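Local atomic coordinates of sulfoquinovosidase (Escherichia coli, PDB entry 5AEG), a protein that hydrolyses sulfoquinovosyl diacylglycerides and simple sulfoquinovosides such as sulfoquinovosyl glycerol, releasing sulfoquinovose for breakdown by sulfoglycolysis. Residues 20-23 against 29-32; 39-44 against 107-112; 62-67 against 116-121. All blocks are in the same frame, centred on the assembly; numbering follows the deposited sequence.

Interaction 1: 20-23 against 29-32; sequences FTLH and ILTH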
loop_
_atom_site.group_PDB
_atom_site.type_symbol
_atom_site.label_atom_id
_atom_site.label_comp_id
_atom_site.label_asym_id
_atom_site.label_seq_id
_atom_site.Cartn_x
_atom_site.Cartn_y
_atom_site.Cartn_z
ATOM N N PHE A 20 -29.207 -22.174 11.913
ATOM C CA PHE A 20 -29.263 -21.882 10.452
ATOM C C PHE A 20 -27.893 -21.975 9.736
ATOM O O PHE A 20 -26.847 -22.013 10.421
ATOM C CB PHE A 20 -29.974 -20.557 10.158
ATOM C CG PHE A 20 -29.207 -19.300 10.495
ATOM C CD1 PHE A 20 -28.197 -18.825 9.652
ATOM C CD2 PHE A 20 -29.539 -18.541 11.606
ATOM C CE1 PHE A 20 -27.520 -17.654 9.932
ATOM C CE2 PHE A 20 -28.863 -17.372 11.894
ATOM C CZ PHE A 20 -27.844 -16.931 11.060
ATOM N N THR A 21 -27.928 -22.016 8.386
ATOM C CA THR A 21 -26.720 -21.995 7.520
ATOM C C THR A 21 -27.022 -21.152 6.340
ATOM O O THR A 21 -28.194 -21.009 5.970
ATOM C CB THR A 21 -26.178 -23.365 7.076
ATOM O OG1 THR A 21 -27.153 -24.088 6.326
ATOM C CG2 THR A 21 -25.678 -24.167 8.231
ATOM N N LEU A 22 -26.013 -20.445 5.819
ATOM C CA LEU A 22 -26.182 -19.667 4.648
ATOM C C LEU A 22 -25.001 -20.099 3.740
ATOM O O LEU A 22 -23.806 -19.984 4.176
ATOM C CB LEU A 22 -26.104 -18.193 4.937
ATOM C CG LEU A 22 -25.993 -17.271 3.709
ATOM C CD1 LEU A 22 -27.264 -17.263 2.849
ATOM C CD2 LEU A 22 -25.661 -15.862 4.149
ATOM N N HIS A 23 -25.324 -20.589 2.541
ATOM C CA HIS A 23 -24.336 -20.908 1.526
ATOM C C HIS A 23 -24.542 -19.852 0.462
ATOM O O HIS A 23 -25.647 -19.345 0.260
ATOM C CB HIS A 23 -24.523 -22.321 0.903
ATOM C CG HIS A 23 -24.110 -23.461 1.772
ATOM N ND1 HIS A 23 -24.900 -23.961 2.778
ATOM C CD2 HIS A 23 -23.000 -24.220 1.762
ATOM C CE1 HIS A 23 -24.298 -24.989 3.350
ATOM N NE2 HIS A 23 -23.127 -25.156 2.749
ATOM N N ILE A 29 -20.922 -19.677 4.242
ATOM C CA ILE A 29 -20.588 -18.318 4.755
ATOM C C ILE A 29 -20.907 -18.132 6.246
ATOM O O ILE A 29 -20.023 -17.662 6.994
ATOM C CB ILE A 29 -21.257 -17.206 3.902
ATOM C CG1 ILE A 29 -20.760 -17.195 2.434
ATOM C CG2 ILE A 29 -20.970 -15.809 4.440
ATOM C CD1 ILE A 29 -19.261 -17.041 2.148
ATOM N N LEU A 30 -22.132 -18.533 6.692
ATOM C CA LEU A 30 -22.565 -18.417 8.105
ATOM C C LEU A 30 -23.188 -19.708 8.608
ATOM O O LEU A 30 -23.933 -20.370 7.847
ATOM C CB LEU A 30 -23.633 -17.342 8.244
ATOM C CG LEU A 30 -23.387 -15.947 7.740
ATOM C CD1 LEU A 30 -24.647 -15.089 7.805
ATOM C CD2 LEU A 30 -22.296 -15.284 8.586
ATOM N N THR A 31 -22.838 -20.115 9.822
ATOM C CA THR A 31 -23.568 -21.143 10.563
ATOM C C THR A 31 -23.771 -20.599 11.958
ATOM O O THR A 31 -22.902 -19.936 12.485
ATOM C CB THR A 31 -22.781 -22.394 10.804
ATOM O OG1 THR A 31 -21.597 -22.013 11.487
ATOM C CG2 THR A 31 -22.394 -22.974 9.542
ATOM N N HIS A 32 -24.926 -20.884 12.532
ATOM C CA HIS A 32 -25.368 -20.324 13.821
ATOM C C HIS A 32 -26.225 -21.356 14.516
ATOM O O HIS A 32 -27.165 -21.863 13.912
ATOM C CB HIS A 32 -26.263 -19.113 13.605
ATOM C CG HIS A 32 -26.858 -18.570 14.865
ATOM N ND1 HIS A 32 -26.195 -17.664 15.672
ATOM C CD2 HIS A 32 -28.059 -18.774 15.457
ATOM C CE1 HIS A 32 -26.945 -17.353 16.717
ATOM N NE2 HIS A 32 -28.085 -18.002 16.607
#
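An antiparallel beta hairpin pairs Phe20, Thr21 and Leu22 with His32, Thr31 and Leu30. Phe20 N donates a hydrogen bond to His32 O at 2.9 Å. His32 N donates one to Phe20 O at 3.1 Å. Leu22 N bonds to Leu30 O. At the other end Leu22 O takes Ile29 N at 2.9 Å and, weakly, Leu30 N at 3.4 Å.

The side chains of Phe20, Leu22, Leu30 and His32 share one buried face. His32 CB sits over the Phe20 ring, 3.8 Å from the ring centroid. His32 CG lies anti to its own backbone N (chi1 174°), which sets the imidazole to one side of the phenyl. The two rings are near parallel, planes at 22°, but slid apart, centroids 5.2 Å, with little overlap. Leu22 CD2 meets Leu30 CD1 at 3.9 Å, the two side chains running side by side. His32 NE2 is hydrogen-bonded to Thr68 O.

Thr21 and Thr31 lie on the other face, in the non-hydrogen-bonded pair between the two bonded ones, and their CG2 methyls touch at 3.7 Å. Strand 9-12 flanks strand 20-24 on its other edge. The doubled partners of Leu22 make a classic beta bulge within this hairpin.

Interaction 2: 39-44 against 107-112; sequences LWIGSG and LQNDNL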
loop_
_atom_site.group_PDB
_atom_site.type_symbol
_atom_site.label_atom_id
_atom_site.label_comp_id
_atom_site.label_asym_id
_atom_site.label_seq_id
_atom_site.Cartn_x
_atom_site.Cartn_y
_atom_site.Cartn_z
ATOM N N LEU A 39 -22.755 -14.504 16.196
ATOM C CA LEU A 39 -22.758 -13.042 16.470
ATOM C C LEU A 39 -22.740 -12.680 17.911
ATOM O O LEU A 39 -23.442 -13.297 18.722
ATOM C CB LEU A 39 -23.876 -12.367 15.745
ATOM C CG LEU A 39 -24.176 -10.904 15.945
ATOM C CD1 LEU A 39 -23.089 -9.992 15.334
ATOM C CD2 LEU A 39 -25.478 -10.521 15.319
ATOM N N TRP A 40 -21.795 -11.767 18.265
ATOM C CA TRP A 40 -21.727 -11.145 19.564
ATOM C C TRP A 40 -21.767 -9.628 19.360
ATOM O O TRP A 40 -21.244 -9.094 18.376
ATOM C CB TRP A 40 -20.416 -11.489 20.338
ATOM C CG TRP A 40 -20.147 -12.869 20.769
ATOM C CD1 TRP A 40 -20.077 -13.290 22.022
ATOM C CD2 TRP A 40 -19.854 -14.006 19.939
ATOM N NE1 TRP A 40 -19.734 -14.612 22.083
ATOM C CE2 TRP A 40 -19.639 -15.098 20.803
ATOM C CE3 TRP A 40 -19.786 -14.206 18.560
ATOM C CZ2 TRP A 40 -19.338 -16.386 20.347
ATOM C CZ3 TRP A 40 -19.486 -15.468 18.076
ATOM C CH2 TRP A 40 -19.223 -16.545 18.970
ATOM N N ILE A 41 -22.447 -8.910 20.262
ATOM C CA ILE A 41 -22.410 -7.473 20.297
ATOM C C ILE A 41 -22.079 -6.986 21.722
ATOM O O ILE A 41 -22.176 -7.704 22.694
ATOM C CB ILE A 41 -23.679 -6.813 19.747
ATOM C CG1 ILE A 41 -24.911 -7.005 20.677
ATOM C CG2 ILE A 41 -24.035 -7.447 18.418
ATOM C CD1 ILE A 41 -26.107 -6.120 20.278
ATOM N N GLY A 42 -21.749 -5.723 21.826
ATOM C CA GLY A 42 -21.424 -5.184 23.121
ATOM C C GLY A 42 -20.949 -3.766 23.011
ATOM O O GLY A 42 -21.335 -3.035 22.133
ATOM N N SER A 43 -20.049 -3.393 23.894
ATOM C CA SER A 43 -19.580 -2.049 23.891
ATOM C C SER A 43 -18.182 -1.924 24.493
ATOM O O SER A 43 -17.705 -2.754 25.259
ATOM C CB SER A 43 -20.505 -1.081 24.658
ATOM O OG SER A 43 -20.458 -1.435 26.047
ATOM N N GLY A 44 -17.524 -0.850 24.076
ATOM C CA GLY A 44 -16.174 -0.587 24.600
ATOM C C GLY A 44 -15.843 0.863 24.482
ATOM O O GLY A 44 -16.546 1.629 23.792
ATOM N N LEU A 107 -25.671 -5.400 8.960
ATOM C CA LEU A 107 -25.875 -5.649 10.374
ATOM C C LEU A 107 -26.155 -4.329 11.048
ATOM O O LEU A 107 -25.420 -3.359 10.847
ATOM C CB LEU A 107 -24.613 -6.223 10.941
ATOM C CG LEU A 107 -24.665 -7.477 11.708
ATOM C CD1 LEU A 107 -23.211 -7.930 11.942
ATOM C CD2 LEU A 107 -25.439 -7.222 12.985
ATOM N N GLN A 108 -27.196 -4.272 11.888
ATOM C CA GLN A 108 -27.445 -3.084 12.684
ATOM C C GLN A 108 -27.810 -3.442 14.139
ATOM O O GLN A 108 -28.769 -4.156 14.357
ATOM C CB GLN A 108 -28.514 -2.229 11.981
ATOM C CG GLN A 108 -28.965 -0.956 12.719
ATOM C CD GLN A 108 -27.822 0.056 12.950
ATOM O OE1 GLN A 108 -27.339 0.703 12.016
ATOM N NE2 GLN A 108 -27.345 0.163 14.204
ATOM N N ASN A 109 -27.021 -2.985 15.117
ATOM C CA ASN A 109 -27.251 -3.294 16.502
ATOM C C ASN A 109 -28.484 -2.444 16.943
ATOM O O ASN A 109 -28.739 -1.377 16.362
ATOM C CB ASN A 109 -26.064 -2.978 17.383
ATOM C CG ASN A 109 -24.924 -3.955 17.193
ATOM O OD1 ASN A 109 -25.063 -4.943 16.488
ATOM N ND2 ASN A 109 -23.773 -3.678 17.846
ATOM N N ASP A 110 -29.185 -2.953 17.941
ATOM C CA ASP A 110 -30.375 -2.286 18.544
ATOM C C ASP A 110 -30.196 -0.844 18.825
ATOM O O ASP A 110 -30.991 -0.029 18.491
ATOM C CB ASP A 110 -30.806 -3.025 19.849
ATOM C CG ASP A 110 -29.632 -3.270 20.898
ATOM O OD1 ASP A 110 -28.413 -2.867 20.647
ATOM O OD2 ASP A 110 -29.869 -3.954 21.982
ATOM N N ASN A 111 -29.106 -0.475 19.448
ATOM C CA ASN A 111 -28.819 0.960 19.567
ATOM C C ASN A 111 -27.330 1.277 19.442
ATOM O O ASN A 111 -26.442 0.357 19.654
ATOM C CB ASN A 111 -29.388 1.451 20.890
ATOM C CG ASN A 111 -28.726 0.805 22.081
ATOM O OD1 ASN A 111 -27.590 1.130 22.443
ATOM N ND2 ASN A 111 -29.410 -0.111 22.694
ATOM N N LEU A 112 -27.098 2.576 19.215
ATOM C CA LEU A 112 -25.776 3.175 19.035
ATOM C C LEU A 112 -24.853 2.892 20.189
ATOM O O LEU A 112 -23.660 2.862 19.968
ATOM C CB LEU A 112 -25.828 4.719 18.842
ATOM C CG LEU A 112 -26.162 5.346 17.481
ATOM C CD1 LEU A 112 -26.021 6.871 17.586
ATOM C CD2 LEU A 112 -25.296 4.816 16.340
#
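Asn109 ND2 is hydrogen-bonded to His114 O and weakly to Arg116 O, and the amide it belongs to packs against Ile41. Ile41 CG2 comes within 3.3 Å of Asn109 OD1, while Ile41 CB lies 3.7 Å from Asn109 ND2. The two side chains reach toward one another from their own strands. Ile41 CG1 lies between its own N and C (chi1 70°), and from there Ile41 CD1 comes to 4.0 Å from Asn109 CG. Asn109 OD1 is buried here without a polar partner in the model.

With an alanine in place of Asn109, His114 O would probably lose its amide donor, and a gap would probably open beside Ile41.

Ile41 CD1 also lies 4.0 Å from Asp110 OD1. That oxygen takes Asn111 N at 2.8 Å and is also bonded to His114 ND1, so it is gripped twice in the loop after the strand.

Nearer the start of both segments, Leu39 and Leu107 pass one another, their CD1 methyls 4.0 Å apart. No hydrogen bond joins the two segments. Strand 39-49 runs between strands 56-74 and 116-122, and its Leu39 and Ile41 reach across to strand 103-109, which has strand 89-97 beside it.

Interaction 3: 62-67 against 116-121; sequences QEKIAL and RIWLRL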
loop_
_atom_site.group_PDB
_atom_site.type_symbol
_atom_site.label_atom_id
_atom_site.label_comp_id
_atom_site.label_asym_id
_atom_site.label_seq_id
_atom_site.Cartn_x
_atom_site.Cartn_y
_atom_site.Cartn_z
ATOM N N GLN A 62 -16.328 -3.128 27.683
ATOM C CA GLN A 62 -17.372 -3.018 28.722
ATOM C C GLN A 62 -18.241 -4.277 28.720
ATOM O O GLN A 62 -18.372 -4.937 29.750
ATOM C CB GLN A 62 -18.178 -1.786 28.534
ATOM C CG GLN A 62 -17.370 -0.512 28.778
ATOM C CD GLN A 62 -18.068 0.788 28.314
ATOM O OE1 GLN A 62 -17.698 1.848 28.789
ATOM N NE2 GLN A 62 -19.069 0.719 27.383
ATOM N N GLU A 63 -18.766 -4.629 27.534
ATOM C CA GLU A 63 -19.526 -5.840 27.375
ATOM C C GLU A 63 -19.278 -6.580 26.073
ATOM O O GLU A 63 -19.018 -5.972 25.037
ATOM C CB GLU A 63 -21.033 -5.504 27.464
ATOM C CG GLU A 63 -21.468 -5.105 28.902
ATOM C CD GLU A 63 -23.007 -4.975 29.004
ATOM O OE1 GLU A 63 -23.547 -4.031 28.468
ATOM O OE2 GLU A 63 -23.647 -5.859 29.589
ATOM N N LYS A 64 -19.461 -7.897 26.141
ATOM C CA LYS A 64 -19.439 -8.717 24.958
ATOM C C LYS A 64 -20.494 -9.844 25.212
ATOM O O LYS A 64 -20.322 -10.669 26.124
ATOM C CB LYS A 64 -18.010 -9.311 24.768
ATOM C CG LYS A 64 -17.933 -10.266 23.630
ATOM C CD LYS A 64 -16.586 -10.912 23.512
ATOM C CE LYS A 64 -16.427 -11.399 22.079
ATOM N NZ LYS A 64 -15.429 -12.457 21.995
ATOM N N ILE A 65 -21.530 -9.866 24.398
ATOM C CA ILE A 65 -22.712 -10.729 24.658
ATOM C C ILE A 65 -23.075 -11.491 23.410
ATOM O O ILE A 65 -23.238 -10.884 22.352
ATOM C CB ILE A 65 -23.952 -9.862 25.005
ATOM C CG1 ILE A 65 -23.626 -8.953 26.161
ATOM C CG2 ILE A 65 -25.105 -10.771 25.393
ATOM C CD1 ILE A 65 -24.479 -7.725 26.257
ATOM N N ALA A 66 -23.218 -12.793 23.548
ATOM C CA ALA A 66 -23.521 -13.690 22.466
ATOM C C ALA A 66 -25.005 -13.620 22.203
ATOM O O ALA A 66 -25.804 -13.741 23.171
ATOM C CB ALA A 66 -23.119 -15.115 22.868
ATOM N N LEU A 67 -25.371 -13.324 20.959
ATOM C CA LEU A 67 -26.756 -13.271 20.519
ATOM C C LEU A 67 -27.128 -14.663 20.025
ATOM O O LEU A 67 -27.093 -14.977 18.854
ATOM C CB LEU A 67 -27.031 -12.171 19.530
ATOM C CG LEU A 67 -26.598 -10.791 19.946
ATOM C CD1 LEU A 67 -27.112 -9.802 18.910
ATOM C CD2 LEU A 67 -27.097 -10.380 21.313
ATOM N N ARG A 116 -19.720 -2.342 19.584
ATOM C CA ARG A 116 -18.866 -3.497 19.301
ATOM C C ARG A 116 -19.682 -4.603 18.597
ATOM O O ARG A 116 -20.866 -4.848 18.956
ATOM C CB ARG A 116 -18.232 -4.090 20.542
ATOM C CG ARG A 116 -17.337 -3.118 21.325
ATOM C CD ARG A 116 -15.985 -2.939 20.630
ATOM N NE ARG A 116 -15.102 -1.928 21.253
ATOM C CZ ARG A 116 -15.090 -0.609 20.995
ATOM N NH1 ARG A 116 -15.920 -0.022 20.171
ATOM N NH2 ARG A 116 -14.235 0.146 21.655
ATOM N N ILE A 117 -19.090 -5.185 17.557
ATOM C CA ILE A 117 -19.673 -6.303 16.881
ATOM C C ILE A 117 -18.529 -7.329 16.734
ATOM O O ILE A 117 -17.362 -6.981 16.397
ATOM C CB ILE A 117 -20.254 -5.936 15.480
ATOM C CG1 ILE A 117 -21.510 -5.090 15.515
ATOM C CG2 ILE A 117 -20.360 -7.216 14.604
ATOM C CD1 ILE A 117 -21.732 -4.248 14.226
ATOM N N TRP A 118 -18.840 -8.598 16.950
ATOM C CA TRP A 118 -17.967 -9.715 16.539
ATOM C C TRP A 118 -18.783 -10.657 15.696
ATOM O O TRP A 118 -19.831 -11.151 16.170
ATOM C CB TRP A 118 -17.417 -10.480 17.711
ATOM C CG TRP A 118 -16.603 -9.748 18.713
ATOM C CD1 TRP A 118 -15.205 -9.847 18.868
ATOM C CD2 TRP A 118 -17.045 -8.820 19.730
ATOM N NE1 TRP A 118 -14.801 -9.035 19.886
ATOM C CE2 TRP A 118 -15.886 -8.408 20.454
ATOM C CE3 TRP A 118 -18.281 -8.333 20.128
ATOM C CZ2 TRP A 118 -15.949 -7.562 21.542
ATOM C CZ3 TRP A 118 -18.340 -7.473 21.177
ATOM C CH2 TRP A 118 -17.172 -7.093 21.894
ATOM N N LEU A 119 -18.367 -10.909 14.442
ATOM C CA LEU A 119 -19.074 -11.782 13.555
ATOM C C LEU A 119 -18.161 -12.861 13.081
ATOM O O LEU A 119 -17.064 -12.545 12.614
ATOM C CB LEU A 119 -19.582 -10.971 12.381
ATOM C CG LEU A 119 -20.255 -11.756 11.238
ATOM C CD1 LEU A 119 -21.662 -12.259 11.631
ATOM C CD2 LEU A 119 -20.392 -10.872 10.006
ATOM N N ARG A 120 -18.591 -14.126 13.208
ATOM C CA ARG A 120 -17.862 -15.277 12.675
ATOM C C ARG A 120 -18.406 -15.736 11.324
ATOM O O ARG A 120 -19.627 -15.970 11.094
ATOM C CB ARG A 120 -17.734 -16.460 13.666
ATOM C CG ARG A 120 -17.205 -16.103 15.023
ATOM C CD ARG A 120 -17.036 -17.279 15.929
ATOM N NE ARG A 120 -16.284 -16.883 17.097
ATOM C CZ ARG A 120 -16.001 -17.728 18.086
ATOM N NH1 ARG A 120 -16.438 -18.965 18.054
ATOM N NH2 ARG A 120 -15.302 -17.339 19.116
ATOM N N LEU A 121 -17.469 -15.878 10.405
ATOM C CA LEU A 121 -17.664 -16.472 9.146
ATOM C C LEU A 121 -17.151 -17.900 9.137
ATOM O O LEU A 121 -16.094 -18.223 9.656
ATOM C CB LEU A 121 -16.967 -15.674 8.016
ATOM C CG LEU A 121 -17.273 -14.181 7.942
ATOM C CD1 LEU A 121 -16.490 -13.591 6.774
ATOM C CD2 LEU A 121 -18.738 -13.920 7.747
#
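Cation-pi and CH-pi contacts carry the meeting of Lys64 with Trp118. Lys64 NZ lies over the face of the five-membered ring of Trp118, 4.1 Å from its centroid and 14° off the ring normal. Lys64 CE sits lower and nearer the middle, 3.4 Å from the same centroid, and its C-H groups rest on the indole.

The aliphatic part of the lysine also lies on this face. The side chain runs extended from CB to NZ, starting with Lys64 CG anti to the backbone N (chi1 175°), which lays the chain across the indole from the benzene end to the pyrrole end. Lys64 CB and CG each come within 3.7 Å of Trp118 CH2. Lys64 CD follows at 3.9 Å from Trp118 CZ2.

One backbone contact adds to these. Glu63 O meets the edge of the indole near its plane, 3.8 Å from Trp118 CH2. No hydrogen bond links the two segments.

Lys64 also makes a cation-pi contact with Trp40, on strand 39-49 between the two segments. Arg120 NH2, a like charge, is 5.7 Å from Lys64 NZ and not in contact; Arg120 NE is in a salt bridge with Glu214. The chemistry implies that the lysine is held by aromatic surface along its length rather than by a carboxylate within this contact, and that its positive charge is probably eased by the electron-rich indole.

Interactions 1 and 2 are buried, whereas interaction 3 lies at the surface. Only interaction 1 is a pairing of adjacent strands, built on backbone hydrogen bonds. The other two rely on side chains. Interactions 2 and 3 have centres about 7 Å apart. Strand 39-49 supplies one side of interaction 2 and lies between the two strands of interaction 3: its backbone bonds to 62-67 on one edge and to 116-121 on the other. Leucine and isoleucine from it pack inward in interaction 2, while its Trp40 joins the lysine of interaction 3 outside. Interaction 1, centred about 17 Å from interaction 3, touches it where Leu30 packs on Leu121 and His32 meets Leu67.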